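Local structure of uncharacterized protein (Exiguobacterium sibiricum, 3B77) at residues L46-L51 with I90-G95. The protein is of unknown function but carries a bacterial pleckstrin homology (PH) domain followed by a helical region that probably mediates oligomerisation. Numbering follows the deposited sequence.
Sequences LALVHL and IKFEIG
Leu48 meets Phe92 and Ile94 in the interior of the PH-domain beta sandwich, so that strand 47-52 of one antiparallel sheet packs against strand 87-94 of the other. The two segments meet through side chains alone, with no hydrogen bond between them, and at the closest pair, Leu48 and Ile94, the CA atoms are still 8.5 Å apart. All three residues are buried and direct their CB atoms toward the facing strand. Two residues apart on the extended strand 87-94, Phe92 and Ile94 present their side chains on the same face, and Leu48 touches both.

Its methyl CD2 comes to the rim of the phenyl ring, close to the ring plane and not over a face, lying 4.0 Å from Phe92 CE2. The neighbouring CZ is almost as near, so the methyl sits beside the CE2-CZ bond. A chi1 of 56° sets CG of Phe92 between the backbone N and the carbonyl carbon, and this carries the far end of the ring toward Leu48. Tyr99, on strand 97-104, meets the Phe92 ring with its own plane nearly parallel and also touches Leu48 and Ile94, while Leu118 of helix 108-146 packs against Phe92, joining the long helix to the same core.

Ile94 carries CG1 opposite its backbone N (chi1 -177°), and with chi2 also extended (164°) the side chain extends toward strand 47-52. Its terminal methyl therefore arrives at the base of the leucine side chain, where Ile94 CD1 lies 3.8 Å from Leu48 CB.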
# COMPACT_ATOMS: atom_id res chain seq x y z
N LEU A 46 -15.87 -50.18 14.93
CA LEU A 46 -16.19 -48.95 14.24
C LEU A 46 -16.94 -47.91 15.06
O LEU A 46 -16.84 -46.72 14.75
CB LEU A 46 -17.04 -49.25 13.01
CG LEU A 46 -16.52 -50.30 12.03
CD1 LEU A 46 -17.65 -50.66 11.06
CD2 LEU A 46 -15.21 -49.89 11.28
N ALA A 47 -17.70 -48.34 16.07
CA ALA A 47 -18.61 -47.42 16.78
C ALA A 47 -19.09 -47.92 18.12
O ALA A 47 -18.88 -49.11 18.48
CB ALA A 47 -19.85 -47.15 15.92
N LEU A 48 -19.71 -46.99 18.87
CA LEU A 48 -20.53 -47.28 20.05
C LEU A 48 -22.03 -47.32 19.58
O LEU A 48 -22.60 -46.32 19.10
CB LEU A 48 -20.35 -46.25 21.18
CG LEU A 48 -21.36 -46.32 22.34
CD1 LEU A 48 -21.31 -47.67 23.10
CD2 LEU A 48 -21.21 -45.12 23.31
N VAL A 49 -22.64 -48.49 19.73
CA VAL A 49 -24.04 -48.69 19.41
C VAL A 49 -24.70 -48.76 20.77
O VAL A 49 -24.31 -49.54 21.60
CB VAL A 49 -24.25 -49.94 18.56
CG1 VAL A 49 -25.71 -50.22 18.32
CG2 VAL A 49 -23.50 -49.81 17.24
N HIS A 50 -25.66 -47.87 21.00
CA HIS A 50 -26.32 -47.74 22.28
C HIS A 50 -27.83 -47.74 22.08
O HIS A 50 -28.38 -46.91 21.35
CB HIS A 50 -25.89 -46.44 22.94
CG HIS A 50 -26.66 -46.10 24.17
ND1 HIS A 50 -27.03 -44.80 24.47
CD2 HIS A 50 -27.14 -46.87 25.17
CE1 HIS A 50 -27.69 -44.80 25.62
NE2 HIS A 50 -27.77 -46.04 26.06
N LEU A 51 -28.47 -48.71 22.73
CA LEU A 51 -29.91 -48.83 22.77
C LEU A 51 -30.37 -48.20 24.09
O LEU A 51 -30.21 -48.80 25.14
CB LEU A 51 -30.29 -50.32 22.72
CG LEU A 51 -30.06 -51.12 21.43
CD1 LEU A 51 -28.58 -51.12 20.98
CD2 LEU A 51 -30.55 -52.56 21.59
N ILE A 90 -17.63 -46.58 34.76
CA ILE A 90 -16.74 -46.13 33.67
C ILE A 90 -17.39 -44.93 33.01
O ILE A 90 -18.61 -44.90 32.80
CB ILE A 90 -16.46 -47.24 32.63
CG1 ILE A 90 -15.38 -46.79 31.63
CG2 ILE A 90 -17.73 -47.67 31.94
CD1 ILE A 90 -14.86 -47.91 30.75
N LYS A 91 -16.59 -43.91 32.74
CA LYS A 91 -17.07 -42.70 32.12
C LYS A 91 -16.22 -42.33 30.92
O LYS A 91 -15.06 -42.70 30.81
CB LYS A 91 -17.02 -41.53 33.09
CG LYS A 91 -17.80 -41.67 34.39
CD LYS A 91 -17.42 -40.54 35.39
CE LYS A 91 -17.71 -39.12 34.84
NZ LYS A 91 -17.30 -37.99 35.76
N PHE A 92 -16.85 -41.59 30.01
CA PHE A 92 -16.19 -41.01 28.84
C PHE A 92 -17.16 -40.09 28.13
O PHE A 92 -18.34 -40.01 28.48
CB PHE A 92 -15.67 -42.07 27.87
CG PHE A 92 -16.72 -43.01 27.39
CD1 PHE A 92 -17.01 -44.17 28.11
CD2 PHE A 92 -17.42 -42.76 26.22
CE1 PHE A 92 -17.98 -45.02 27.67
CE2 PHE A 92 -18.38 -43.61 25.76
CZ PHE A 92 -18.68 -44.74 26.48
N GLU A 93 -16.63 -39.37 27.16
CA GLU A 93 -17.40 -38.50 26.32
C GLU A 93 -17.11 -38.91 24.89
O GLU A 93 -15.96 -39.06 24.49
CB GLU A 93 -17.00 -37.04 26.55
CG GLU A 93 -17.29 -36.56 27.99
CD GLU A 93 -16.97 -35.10 28.24
OE1 GLU A 93 -16.65 -34.36 27.26
OE2 GLU A 93 -17.06 -34.70 29.43
N ILE A 94 -18.18 -39.11 24.13
CA ILE A 94 -18.09 -39.54 22.74
C ILE A 94 -18.82 -38.48 21.91
O ILE A 94 -20.01 -38.21 22.12
CB ILE A 94 -18.62 -40.97 22.57
CG1 ILE A 94 -18.45 -41.41 21.13
CG2 ILE A 94 -20.07 -41.10 23.04
CD1 ILE A 94 -18.59 -42.90 20.98
N GLY A 95 -18.09 -37.87 20.98
CA GLY A 95 -18.55 -36.61 20.40
C GLY A 95 -18.45 -35.73 21.63
O GLY A 95 -17.40 -35.71 22.28